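Long-range contacts in ginlfy protein (Ginkgo biloba, PDB 4UDE), which probably acts as a DNA-binding transcription factor of the FLO/LFY family, represented here by its SAM oligomerization domain: residues Y18-M23 / Y67-A72; Y22-K27 / V59-G64; M41-L46 / A72-K77. One frame throughout, in Å; residues are numbered along the deposited sequence.

Overall arrangement
All three contacts belong to one SAM domain and use helix 63-83 or the loop leading into it. Contacts 1 and 2 both link the helix 22-30 region, sharing Tyr22 and Met23, to the helix 63-83 region. Contact 1, closest to the centre of the chain, is partly buried: an aromatic ring and a valine rest on the helix by apolar and CH contacts. Contact 2 is at the surface, with small apolar touches and a bridging water. Contact 3, partly buried like contact 1, joins the start of helix 43-55 to the middle of helix 63-83, mostly through charged groups. Contacts 2 and 3, about 17 Å apart between centres, lie on opposite sides of the chain's centre.

Contact 1: Y18-M23 / Y67-A72; sequences YGVRYM and YGIKSA
In this SAM domain the loop between helices 2-15 and 22-30 lies across the long C-terminal helix 63-83, and Tyr18 and Val20 make the contact. The ring of Tyr18 lies flat on Ala72. Ala72 CA stands 3.6 Å from the centroid of the Tyr18 ring and only 8° off its normal, a CH-pi contact over one face. The methyl group of the alanine sits under the root of the ring, with Ala72 CB 3.5 Å from Tyr18 CG. Tyr18 CG lies anti to the carbonyl carbon (chi1 -67°), which carries the ring out over the helix. Ser71 also touches the ring, its CB 3.8 Å from Tyr18 CD1.

The loop backbone comes closer still. Tyr18 O is 3.2 Å from Gly68 CA, in a CA-H...O contact with an angle of 142° at the hydrogen. Gly68 has no side chain, and this lets the carbonyl come in so near. Further along, Val20 CG2 touches Ile69 CG1 at 3.7 Å, the two side chains crossing at about a right angle. With an alanine here instead of Tyr18, Ala72 would probably lose the ring over its CA, and a gap would be likely to open between the loop and the helix.

Phe15 of helix 2-15 packs against both Val20 and Ala72. Ile69 also meets Ile50 of helix 43-55, and Tyr18 extends along helix 63-83 to Ala75.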
ATOM      1  N   TYR A  18      -4.712   3.444  -8.571  1.00 30.32           N
ATOM      2  CA  TYR A  18      -3.289   3.694  -8.412  1.00 28.33           C
ATOM      3  C   TYR A  18      -2.391   2.653  -9.056  1.00 32.28           C
ATOM      4  O   TYR A  18      -1.184   2.728  -8.914  1.00 33.01           O
ATOM      5  CB  TYR A  18      -2.942   3.997  -6.949  1.00 28.17           C
ATOM      6  CG  TYR A  18      -3.539   5.314  -6.491  1.00 27.18           C
ATOM      7  CD1 TYR A  18      -2.854   6.513  -6.673  1.00 28.29           C
ATOM      8  CD2 TYR A  18      -4.794   5.361  -5.883  1.00 27.51           C
ATOM      9  CE1 TYR A  18      -3.401   7.728  -6.262  1.00 29.03           C
ATOM     10  CE2 TYR A  18      -5.353   6.572  -5.468  1.00 27.58           C
ATOM     11  CZ  TYR A  18      -4.651   7.755  -5.664  1.00 34.38           C
ATOM     12  OH  TYR A  18      -5.180   8.955  -5.263  1.00 35.38           O
ATOM     13  N   GLY A  19      -2.981   1.730  -9.816  1.00 29.27           N
ATOM     14  CA  GLY A  19      -2.254   0.708 -10.563  1.00 28.75           C
ATOM     15  C   GLY A  19      -1.557  -0.375  -9.766  1.00 33.21           C
ATOM     16  O   GLY A  19      -0.670  -1.039 -10.295  1.00 33.26           O
ATOM     17  N   VAL A  20      -1.967  -0.610  -8.513  1.00 30.17           N
ATOM     18  CA  VAL A  20      -1.346  -1.675  -7.716  1.00 29.76           C
ATOM     19  C   VAL A  20      -2.032  -2.994  -8.073  1.00 33.99           C
ATOM     20  O   VAL A  20      -3.254  -3.095  -7.996  1.00 33.85           O
ATOM     21  CB  VAL A  20      -1.344  -1.345  -6.206  1.00 32.62           C
ATOM     22  CG1 VAL A  20      -0.602  -2.416  -5.414  1.00 32.26           C
ATOM     23  CG2 VAL A  20      -0.708   0.026  -5.966  1.00 31.99           C
ATOM     24  N   ARG A  21      -1.258  -3.954  -8.580  1.00 29.77           N
ATOM     25  CA  ARG A  21      -1.797  -5.238  -9.031  1.00 30.21           C
ATOM     26  C   ARG A  21      -2.158  -6.183  -7.890  1.00 36.01           C
ATOM     27  O   ARG A  21      -1.656  -6.038  -6.773  1.00 34.16           O
ATOM     28  CB  ARG A  21      -0.893  -5.881 -10.098  1.00 28.44           C
ATOM     29  CG  ARG A  21      -0.709  -4.950 -11.311  1.00 31.46           C
ATOM     30  CD  ARG A  21       0.227  -5.506 -12.365  1.00 35.63           C
ATOM     31  NE  ARG A  21       1.591  -5.714 -11.877  1.00 40.68           N
ATOM     32  CZ  ARG A  21       2.475  -6.518 -12.458  1.00 50.35           C
ATOM     33  NH1 ARG A  21       2.151  -7.191 -13.553  1.00 40.92           N
ATOM     34  NH2 ARG A  21       3.703  -6.628 -11.968  1.00 32.47           N
ATOM     35  N   TYR A  22      -3.083  -7.115  -8.176  1.00 35.43           N
ATOM     36  CA  TYR A  22      -3.649  -8.089  -7.262  1.00 36.23           C
ATOM     37  C   TYR A  22      -2.621  -8.838  -6.419  1.00 40.60           C
ATOM     38  O   TYR A  22      -2.783  -8.915  -5.205  1.00 39.95           O
ATOM     39  CB  TYR A  22      -4.579  -9.067  -8.013  1.00 38.31           C
ATOM     40  CG  TYR A  22      -5.312 -10.003  -7.077  1.00 41.87           C
ATOM     41  CD1 TYR A  22      -6.293  -9.528  -6.213  1.00 44.68           C
ATOM     42  CD2 TYR A  22      -4.987 -11.355  -7.014  1.00 42.87           C
ATOM     43  CE1 TYR A  22      -6.955 -10.379  -5.328  1.00 46.35           C
ATOM     44  CE2 TYR A  22      -5.650 -12.218  -6.140  1.00 43.87           C
ATOM     45  CZ  TYR A  22      -6.635 -11.724  -5.297  1.00 53.69           C
ATOM     46  OH  TYR A  22      -7.306 -12.556  -4.423  1.00 60.20           O
ATOM     47  N   MET A  23      -1.578  -9.377  -7.059  1.00 39.00           N
ATOM     48  CA  MET A  23      -0.496 -10.114  -6.412  1.00 39.97           C
ATOM     49  C   MET A  23       0.398  -9.238  -5.522  1.00 38.29           C
ATOM     50  O   MET A  23       1.028  -9.761  -4.608  1.00 35.64           O
ATOM     51  CB  MET A  23       0.341 -10.856  -7.455  1.00 44.34           C
ATOM     52  CG  MET A  23      -0.271 -12.173  -7.872  1.00 51.64           C
ATOM     53  SD  MET A  23       0.896 -13.105  -8.897  1.00 59.87           S
ATOM     54  CE  MET A  23       1.646 -14.196  -7.608  1.00 56.56           C
ATOM     55  N   TYR A  67       5.344   3.972  -8.155  1.00 26.80           N
ATOM     56  CA  TYR A  67       4.857   5.345  -8.021  1.00 26.47           C
ATOM     57  C   TYR A  67       3.412   5.384  -7.473  1.00 28.80           C
ATOM     58  O   TYR A  67       3.097   6.264  -6.675  1.00 28.58           O
ATOM     59  CB  TYR A  67       4.969   6.106  -9.362  1.00 26.37           C
ATOM     60  CG  TYR A  67       6.386   6.534  -9.658  1.00 27.13           C
ATOM     61  CD1 TYR A  67       6.966   7.611  -8.985  1.00 28.92           C
ATOM     62  CD2 TYR A  67       7.169   5.834 -10.568  1.00 27.44           C
ATOM     63  CE1 TYR A  67       8.291   7.980  -9.219  1.00 30.77           C
ATOM     64  CE2 TYR A  67       8.491   6.202 -10.822  1.00 28.53           C
ATOM     65  CZ  TYR A  67       9.042   7.288 -10.156  1.00 37.98           C
ATOM     66  OH  TYR A  67      10.341   7.664 -10.410  1.00 37.46           O
ATOM     67  N   GLY A  68       2.589   4.411  -7.872  1.00 25.83           N
ATOM     68  CA  GLY A  68       1.196   4.240  -7.436  1.00 25.48           C
ATOM     69  C   GLY A  68       1.004   3.998  -5.949  1.00 30.20           C
ATOM     70  O   GLY A  68       0.079   4.553  -5.345  1.00 31.36           O
ATOM     71  N   ILE A  69       1.861   3.167  -5.329  1.00 27.13           N
ATOM     72  CA  ILE A  69       1.778   2.891  -3.874  1.00 26.03           C
ATOM     73  C   ILE A  69       1.992   4.177  -3.115  1.00 29.06           C
ATOM     74  O   ILE A  69       1.208   4.503  -2.224  1.00 28.72           O
ATOM     75  CB  ILE A  69       2.761   1.747  -3.416  1.00 28.90           C
ATOM     76  CG1 ILE A  69       2.353   0.369  -4.004  1.00 28.55           C
ATOM     77  CG2 ILE A  69       2.937   1.691  -1.854  1.00 26.43           C
ATOM     78  CD1 ILE A  69       3.466  -0.670  -4.054  1.00 28.74           C
ATOM     79  N   LYS A  70       3.021   4.944  -3.506  1.00 27.20           N
ATOM     80  CA  LYS A  70       3.356   6.225  -2.859  1.00 27.10           C
ATOM     81  C   LYS A  70       2.276   7.282  -3.072  1.00 29.81           C
ATOM     82  O   LYS A  70       1.945   7.995  -2.134  1.00 31.24           O
ATOM     83  CB  LYS A  70       4.702   6.759  -3.369  1.00 29.84           C
ATOM     84  CG  LYS A  70       5.900   5.828  -3.162  1.00 41.24           C
ATOM     85  CD  LYS A  70       6.575   5.997  -1.787  1.00 44.15           C
ATOM     86  CE  LYS A  70       7.224   7.351  -1.560  1.00 47.69           C
ATOM     87  NZ  LYS A  70       8.225   7.702  -2.614  1.00 49.87           N
ATOM     88  N   SER A  71       1.742   7.398  -4.297  1.00 25.33           N
ATOM     89  CA  SER A  71       0.693   8.372  -4.637  1.00 25.12           C
ATOM     90  C   SER A  71      -0.601   8.089  -3.888  1.00 28.62           C
ATOM     91  O   SER A  71      -1.259   9.034  -3.435  1.00 28.35           O
ATOM     92  CB  SER A  71       0.433   8.370  -6.142  1.00 26.73           C
ATOM     93  OG  SER A  71       1.442   9.101  -6.820  1.00 29.57           O
ATOM     94  N   ALA A  72      -0.960   6.784  -3.744  1.00 24.63           N
ATOM     95  CA  ALA A  72      -2.171   6.366  -3.039  1.00 24.32           C
ATOM     96  C   ALA A  72      -2.077   6.742  -1.562  1.00 27.38           C
ATOM     97  O   ALA A  72      -3.040   7.278  -1.026  1.00 25.63           O
ATOM     98  CB  ALA A  72      -2.391   4.863  -3.198  1.00 25.32           C
TER

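Contact 2: Y22-K27 / V59-G64; sequences YMTLTK and VDLLVG
Lys27 turns its CG anti to the backbone N (chi1 -170°), and this sets the start of its chain against Val59. Thr24 has OG1 anti to the carbonyl carbon (chi1 -58°) and CG2 anti to the backbone N, which presents both branches to Leu61 CD2.

The pair of Lys27 and Val59 is tight: Lys27 CG is 3.5 Å from Val59 CG1, closer than usual for two carbons. The lysine then bends at chi2 and chi3, and its ammonium goes to a salt bridge with Glu30. Leu61 CD2 lies against the branch of Thr24, 3.5 Å from Thr24 OG1 and 3.6 Å from Thr24 CG2, and the two side chains cross at about a right angle.

The polar link is indirect. One water donates to Thr24 OG1 at 2.7 Å and to Asp60 O at 2.8 Å, joining the helix to the loop backbone. Thr24 OG1 is also hydrogen-bonded to Glu65, so two partners hold the hydroxyl.

The contact joins the first turns of helix 22-30 to the loop that leads into helix 63-83. Helix 43-55 packs against both: its Leu53 meets Val59 and Lys27, and Ile50 and Val54 meet Leu61.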
ATOM      1  N   TYR A  22      -3.083  -7.115  -8.176  1.00 35.43           N
ATOM      2  CA  TYR A  22      -3.649  -8.089  -7.262  1.00 36.23           C
ATOM      3  C   TYR A  22      -2.621  -8.838  -6.419  1.00 40.60           C
ATOM      4  O   TYR A  22      -2.783  -8.915  -5.205  1.00 39.95           O
ATOM      5  CB  TYR A  22      -4.579  -9.067  -8.013  1.00 38.31           C
ATOM      6  CG  TYR A  22      -5.312 -10.003  -7.077  1.00 41.87           C
ATOM      7  CD1 TYR A  22      -6.293  -9.528  -6.213  1.00 44.68           C
ATOM      8  CD2 TYR A  22      -4.987 -11.355  -7.014  1.00 42.87           C
ATOM      9  CE1 TYR A  22      -6.955 -10.379  -5.328  1.00 46.35           C
ATOM     10  CE2 TYR A  22      -5.650 -12.218  -6.140  1.00 43.87           C
ATOM     11  CZ  TYR A  22      -6.635 -11.724  -5.297  1.00 53.69           C
ATOM     12  OH  TYR A  22      -7.306 -12.556  -4.423  1.00 60.20           O
ATOM     13  N   MET A  23      -1.578  -9.377  -7.059  1.00 39.00           N
ATOM     14  CA  MET A  23      -0.496 -10.114  -6.412  1.00 39.97           C
ATOM     15  C   MET A  23       0.398  -9.238  -5.522  1.00 38.29           C
ATOM     16  O   MET A  23       1.028  -9.761  -4.608  1.00 35.64           O
ATOM     17  CB  MET A  23       0.341 -10.856  -7.455  1.00 44.34           C
ATOM     18  CG  MET A  23      -0.271 -12.173  -7.872  1.00 51.64           C
ATOM     19  SD  MET A  23       0.896 -13.105  -8.897  1.00 59.87           S
ATOM     20  CE  MET A  23       1.646 -14.196  -7.608  1.00 56.56           C
ATOM     21  N   THR A  24       0.492  -7.918  -5.814  1.00 32.54           N
ATOM     22  CA  THR A  24       1.232  -6.986  -4.957  1.00 30.82           C
ATOM     23  C   THR A  24       0.386  -6.809  -3.676  1.00 32.04           C
ATOM     24  O   THR A  24       0.927  -6.932  -2.586  1.00 30.81           O
ATOM     25  CB  THR A  24       1.496  -5.664  -5.683  1.00 32.32           C
ATOM     26  OG1 THR A  24       2.238  -5.916  -6.895  1.00 30.31           O
ATOM     27  CG2 THR A  24       2.223  -4.659  -4.804  1.00 24.18           C
ATOM     28  N   LEU A  25      -0.942  -6.615  -3.818  1.00 29.27           N
ATOM     29  CA  LEU A  25      -1.885  -6.457  -2.695  1.00 30.10           C
ATOM     30  C   LEU A  25      -1.881  -7.675  -1.794  1.00 33.53           C
ATOM     31  O   LEU A  25      -1.806  -7.539  -0.570  1.00 32.94           O
ATOM     32  CB  LEU A  25      -3.325  -6.148  -3.182  1.00 30.35           C
ATOM     33  CG  LEU A  25      -3.489  -4.839  -3.954  1.00 37.01           C
ATOM     34  CD1 LEU A  25      -4.878  -4.716  -4.563  1.00 36.57           C
ATOM     35  CD2 LEU A  25      -3.171  -3.640  -3.073  1.00 41.10           C
ATOM     36  N   THR A  26      -1.942  -8.863  -2.418  1.00 29.40           N
ATOM     37  CA  THR A  26      -1.910 -10.180  -1.781  1.00 29.04           C
ATOM     38  C   THR A  26      -0.641 -10.307  -0.929  1.00 30.19           C
ATOM     39  O   THR A  26      -0.728 -10.736   0.216  1.00 30.62           O
ATOM     40  CB  THR A  26      -2.050 -11.270  -2.874  1.00 39.92           C
ATOM     41  OG1 THR A  26      -3.438 -11.439  -3.159  1.00 46.13           O
ATOM     42  CG2 THR A  26      -1.481 -12.591  -2.467  1.00 43.09           C
ATOM     43  N   LYS A  27       0.516  -9.930  -1.482  1.00 25.01           N
ATOM     44  CA  LYS A  27       1.752 -10.011  -0.738  1.00 26.45           C
ATOM     45  C   LYS A  27       1.783  -9.033   0.450  1.00 30.95           C
ATOM     46  O   LYS A  27       2.223  -9.416   1.525  1.00 31.19           O
ATOM     47  CB  LYS A  27       2.975  -9.839  -1.662  1.00 29.02           C
ATOM     48  CG  LYS A  27       4.314 -10.162  -0.976  1.00 33.32           C
ATOM     49  CD  LYS A  27       4.427 -11.547  -0.335  1.00 39.19           C
ATOM     50  CE  LYS A  27       4.494 -12.671  -1.340  1.00 45.37           C
ATOM     51  NZ  LYS A  27       4.548 -13.995  -0.666  1.00 54.32           N
ATOM     52  N   VAL A  59       8.415  -9.767  -5.375  1.00 38.57           N
ATOM     53  CA  VAL A  59       7.214  -9.362  -6.091  1.00 37.64           C
ATOM     54  C   VAL A  59       7.624  -8.592  -7.352  1.00 36.27           C
ATOM     55  O   VAL A  59       8.591  -7.832  -7.332  1.00 32.80           O
ATOM     56  CB  VAL A  59       6.079  -8.685  -5.235  1.00 41.90           C
ATOM     57  CG1 VAL A  59       6.113  -9.135  -3.785  1.00 41.09           C
ATOM     58  CG2 VAL A  59       6.110  -7.176  -5.314  1.00 41.96           C
ATOM     59  N   ASP A  60       6.955  -8.860  -8.461  1.00 34.03           N
ATOM     60  CA  ASP A  60       7.252  -8.130  -9.686  1.00 34.85           C
ATOM     61  C   ASP A  60       6.442  -6.826  -9.666  1.00 39.47           C
ATOM     62  O   ASP A  60       5.201  -6.861  -9.664  1.00 39.06           O
ATOM     63  CB  ASP A  60       6.914  -8.972 -10.926  1.00 37.35           C
ATOM     64  CG  ASP A  60       7.223  -8.278 -12.241  1.00 50.25           C
ATOM     65  OD1 ASP A  60       8.344  -7.714 -12.374  1.00 49.27           O
ATOM     66  OD2 ASP A  60       6.356  -8.306 -13.139  1.00 60.97           O
ATOM     67  N   LEU A  61       7.137  -5.696  -9.564  1.00 36.32           N
ATOM     68  CA  LEU A  61       6.485  -4.383  -9.556  1.00 36.50           C
ATOM     69  C   LEU A  61       6.771  -3.637 -10.846  1.00 39.99           C
ATOM     70  O   LEU A  61       7.938  -3.443 -11.188  1.00 38.04           O
ATOM     71  CB  LEU A  61       6.960  -3.507  -8.382  1.00 36.33           C
ATOM     72  CG  LEU A  61       6.632  -3.972  -6.975  1.00 40.19           C
ATOM     73  CD1 LEU A  61       7.292  -3.066  -5.952  1.00 39.16           C
ATOM     74  CD2 LEU A  61       5.150  -4.013  -6.749  1.00 41.29           C
ATOM     75  N   LEU A  62       5.710  -3.164 -11.530  1.00 37.96           N
ATOM     76  CA  LEU A  62       5.839  -2.299 -12.710  1.00 37.25           C
ATOM     77  C   LEU A  62       6.328  -0.954 -12.179  1.00 40.77           C
ATOM     78  O   LEU A  62       6.226  -0.710 -10.969  1.00 40.37           O
ATOM     79  CB  LEU A  62       4.481  -2.139 -13.438  1.00 36.53           C
ATOM     80  CG  LEU A  62       3.776  -3.431 -13.890  1.00 40.93           C
ATOM     81  CD1 LEU A  62       2.397  -3.141 -14.436  1.00 40.80           C
ATOM     82  CD2 LEU A  62       4.586  -4.197 -14.935  1.00 42.61           C
ATOM     83  N   VAL A  63       6.894  -0.105 -13.042  1.00 38.55           N
ATOM     84  CA  VAL A  63       7.405   1.226 -12.650  1.00 38.36           C
ATOM     85  C   VAL A  63       6.285   2.105 -12.059  1.00 40.20           C
ATOM     86  O   VAL A  63       6.477   2.677 -10.985  1.00 40.34           O
ATOM     87  CB  VAL A  63       8.178   1.921 -13.815  1.00 43.29           C
ATOM     88  CG1 VAL A  63       8.748   3.274 -13.394  1.00 43.10           C
ATOM     89  CG2 VAL A  63       9.297   1.023 -14.328  1.00 43.59           C
ATOM     90  N   GLY A  64       5.125   2.147 -12.734  1.00 35.66           N
ATOM     91  CA  GLY A  64       3.949   2.924 -12.324  1.00 34.39           C
ATOM     92  C   GLY A  64       3.275   2.435 -11.052  1.00 35.50           C
ATOM     93  O   GLY A  64       2.594   3.205 -10.363  1.00 34.40           O
TER
HETATM   94  O   HOH W   1       2.885  -7.986  -8.576  1.00 38.12           O

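Contact 3: M41-L46 / A72-K77; sequences MTEQEL and AVRAEK
A lysine from the middle of one helix reaches the backbone just before another: Lys77 NZ donates to Met41 O at 2.7 Å. The C=O...N angle is 167°, so the ammonium group meets the oxygen almost head-on. The lysine chain is extended beyond CG, which gives it the length to cross between the helices.

Beside it, Arg74 and Glu43 form a side-on salt bridge with two bonds. Arg74 NE donates to the syn lone pair of Glu43 OE2 at 2.9 Å, with an N-H...O angle of 170°. Arg74 NH2 donates to Glu43 OE1 at 3.0 Å, also from the syn side and nearly straight. The carboxylate and guanidinium planes are 20° apart. Two bonds between nearly coplanar groups limit how either can turn. The arginine is extended from CG to NE, while the glutamate bends at chi2 and crosses it at about a right angle. Lys70 adds a long, weak ion pair with Glu43 OE1.

The apolar part of the contact is Leu46 CD1 against Val73 CG1, tip to tip at 3.8 Å. Leu46 also packs on Leu38 of helix 35-39.

Thr42 and Glu45 form a capping box at the start of helix 43-55. Glu45 N donates to Thr42 OG1 at 3.2 Å, and Thr42 N returns a bond to Glu45 OE1 at 3.0 Å. The contact thus ties the capped start of helix 43-55 to the long C-terminal helix, as part of the five-helix bundle typical of SAM domains.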
ATOM      1  N   MET A  41       3.324   5.990   8.071  1.00 27.07           N
ATOM      2  CA  MET A  41       4.717   5.725   7.712  1.00 26.21           C
ATOM      3  C   MET A  41       5.292   6.919   6.971  1.00 30.09           C
ATOM      4  O   MET A  41       4.556   7.638   6.320  1.00 28.99           O
ATOM      5  CB  MET A  41       4.820   4.462   6.828  1.00 27.23           C
ATOM      6  CG  MET A  41       4.772   3.181   7.631  1.00 28.92           C
ATOM      7  SD  MET A  41       4.468   1.687   6.632  1.00 31.53           S
ATOM      8  CE  MET A  41       5.908   1.675   5.579  1.00 28.05           C
ATOM      9  N   THR A  42       6.606   7.112   7.031  1.00 27.99           N
ATOM     10  CA  THR A  42       7.211   8.225   6.301  1.00 28.91           C
ATOM     11  C   THR A  42       7.418   7.811   4.833  1.00 33.95           C
ATOM     12  O   THR A  42       7.349   6.618   4.507  1.00 32.21           O
ATOM     13  CB  THR A  42       8.554   8.636   6.940  1.00 33.18           C
ATOM     14  OG1 THR A  42       9.461   7.549   6.832  1.00 31.72           O
ATOM     15  CG2 THR A  42       8.421   9.098   8.411  1.00 29.60           C
ATOM     16  N   GLU A  43       7.715   8.792   3.965  1.00 31.34           N
ATOM     17  CA  GLU A  43       8.045   8.552   2.546  1.00 31.84           C
ATOM     18  C   GLU A  43       9.229   7.600   2.418  1.00 33.53           C
ATOM     19  O   GLU A  43       9.218   6.722   1.547  1.00 32.29           O
ATOM     20  CB  GLU A  43       8.402   9.875   1.855  1.00 33.44           C
ATOM     21  CG  GLU A  43       7.196  10.783   1.691  1.00 42.17           C
ATOM     22  CD  GLU A  43       6.555  10.741   0.322  1.00 55.81           C
ATOM     23  OE1 GLU A  43       7.258  10.387  -0.652  1.00 52.08           O
ATOM     24  OE2 GLU A  43       5.375  11.144   0.213  1.00 45.39           O
ATOM     25  N   GLN A  44      10.243   7.763   3.304  1.00 29.95           N
ATOM     26  CA  GLN A  44      11.435   6.902   3.331  1.00 30.01           C
ATOM     27  C   GLN A  44      11.074   5.458   3.728  1.00 32.53           C
ATOM     28  O   GLN A  44      11.610   4.526   3.137  1.00 32.82           O
ATOM     29  CB  GLN A  44      12.533   7.482   4.249  1.00 31.69           C
ATOM     30  CG  GLN A  44      13.879   6.702   4.232  1.00 47.46           C
ATOM     31  CD  GLN A  44      14.458   6.516   2.838  1.00 70.99           C
ATOM     32  OE1 GLN A  44      14.681   7.482   2.091  1.00 68.86           O
ATOM     33  NE2 GLN A  44      14.694   5.260   2.447  1.00 61.07           N
ATOM     34  N   GLU A  45      10.152   5.275   4.699  1.00 28.58           N
ATOM     35  CA  GLU A  45       9.712   3.940   5.147  1.00 27.01           C
ATOM     36  C   GLU A  45       8.928   3.242   4.042  1.00 29.03           C
ATOM     37  O   GLU A  45       9.087   2.042   3.840  1.00 27.61           O
ATOM     38  CB  GLU A  45       8.915   4.022   6.460  1.00 27.72           C
ATOM     39  CG  GLU A  45       9.787   4.458   7.637  1.00 32.27           C
ATOM     40  CD  GLU A  45       9.047   4.821   8.914  1.00 39.43           C
ATOM     41  OE1 GLU A  45       7.829   5.078   8.846  1.00 32.58           O
ATOM     42  OE2 GLU A  45       9.687   4.862   9.986  1.00 45.49           O
ATOM     43  N   LEU A  46       8.132   4.008   3.285  1.00 27.09           N
ATOM     44  CA  LEU A  46       7.400   3.473   2.131  1.00 27.41           C
ATOM     45  C   LEU A  46       8.396   3.046   1.031  1.00 31.81           C
ATOM     46  O   LEU A  46       8.210   1.971   0.454  1.00 30.13           O
ATOM     47  CB  LEU A  46       6.365   4.466   1.612  1.00 27.78           C
ATOM     48  CG  LEU A  46       5.235   4.798   2.604  1.00 34.16           C
ATOM     49  CD1 LEU A  46       4.575   6.140   2.274  1.00 34.52           C
ATOM     50  CD2 LEU A  46       4.192   3.654   2.698  1.00 37.63           C
ATOM     51  N   ALA A  72      -0.960   6.784  -3.744  1.00 24.63           N
ATOM     52  CA  ALA A  72      -2.171   6.366  -3.039  1.00 24.32           C
ATOM     53  C   ALA A  72      -2.077   6.742  -1.562  1.00 27.38           C
ATOM     54  O   ALA A  72      -3.040   7.278  -1.026  1.00 25.63           O
ATOM     55  CB  ALA A  72      -2.391   4.863  -3.198  1.00 25.32           C
ATOM     56  N   VAL A  73      -0.893   6.551  -0.933  1.00 26.05           N
ATOM     57  CA  VAL A  73      -0.665   6.915   0.481  1.00 26.57           C
ATOM     58  C   VAL A  73      -0.654   8.458   0.645  1.00 32.15           C
ATOM     59  O   VAL A  73      -1.315   8.968   1.545  1.00 29.72           O
ATOM     60  CB  VAL A  73       0.577   6.205   1.089  1.00 30.22           C
ATOM     61  CG1 VAL A  73       0.842   6.662   2.533  1.00 29.84           C
ATOM     62  CG2 VAL A  73       0.403   4.689   1.046  1.00 30.24           C
ATOM     63  N   ARG A  74       0.023   9.198  -0.271  1.00 32.54           N
ATOM     64  CA  ARG A  74       0.029  10.679  -0.231  1.00 33.23           C
ATOM     65  C   ARG A  74      -1.369  11.241  -0.283  1.00 35.69           C
ATOM     66  O   ARG A  74      -1.676  12.165   0.466  1.00 35.44           O
ATOM     67  CB  ARG A  74       0.803  11.279  -1.408  1.00 33.66           C
ATOM     68  CG  ARG A  74       2.282  11.188  -1.264  1.00 43.74           C
ATOM     69  CD  ARG A  74       2.935  11.625  -2.550  1.00 40.73           C
ATOM     70  NE  ARG A  74       4.374  11.429  -2.472  1.00 35.87           N
ATOM     71  CZ  ARG A  74       5.187  11.489  -3.515  1.00 49.08           C
ATOM     72  NH1 ARG A  74       4.705  11.716  -4.733  1.00 37.68           N
ATOM     73  NH2 ARG A  74       6.488  11.312  -3.356  1.00 34.28           N
ATOM     74  N   ALA A  75      -2.199  10.724  -1.212  1.00 33.24           N
ATOM     75  CA  ALA A  75      -3.581  11.181  -1.404  1.00 32.79           C
ATOM     76  C   ALA A  75      -4.401  10.906  -0.181  1.00 35.56           C
ATOM     77  O   ALA A  75      -5.195  11.764   0.217  1.00 37.51           O
ATOM     78  CB  ALA A  75      -4.206  10.492  -2.609  1.00 33.92           C
ATOM     79  N   GLU A  76      -4.220   9.713   0.430  1.00 29.94           N
ATOM     80  CA  GLU A  76      -4.959   9.351   1.636  1.00 28.19           C
ATOM     81  C   GLU A  76      -4.557  10.230   2.821  1.00 31.51           C
ATOM     82  O   GLU A  76      -5.430  10.654   3.559  1.00 31.55           O
ATOM     83  CB  GLU A  76      -4.872   7.846   1.927  1.00 28.97           C
ATOM     84  CG  GLU A  76      -5.696   7.361   3.132  1.00 34.09           C
ATOM     85  CD  GLU A  76      -7.201   7.586   3.168  1.00 43.96           C
ATOM     86  OE1 GLU A  76      -7.804   7.939   2.129  1.00 34.70           O
ATOM     87  OE2 GLU A  76      -7.785   7.401   4.256  1.00 39.83           O
ATOM     88  N   LYS A  77      -3.253  10.540   2.962  1.00 29.93           N
ATOM     89  CA  LYS A  77      -2.697  11.420   4.003  1.00 30.98           C
ATOM     90  C   LYS A  77      -3.292  12.823   3.850  1.00 38.55           C
ATOM     91  O   LYS A  77      -3.745  13.400   4.833  1.00 38.01           O
ATOM     92  CB  LYS A  77      -1.163  11.501   3.902  1.00 32.55           C
ATOM     93  CG  LYS A  77      -0.408  10.354   4.565  1.00 35.70           C
ATOM     94  CD  LYS A  77       1.128  10.510   4.365  1.00 37.12           C
ATOM     95  CE  LYS A  77       1.926   9.382   4.999  1.00 37.36           C
ATOM     96  NZ  LYS A  77       3.407   9.573   4.910  1.00 37.14           N
TER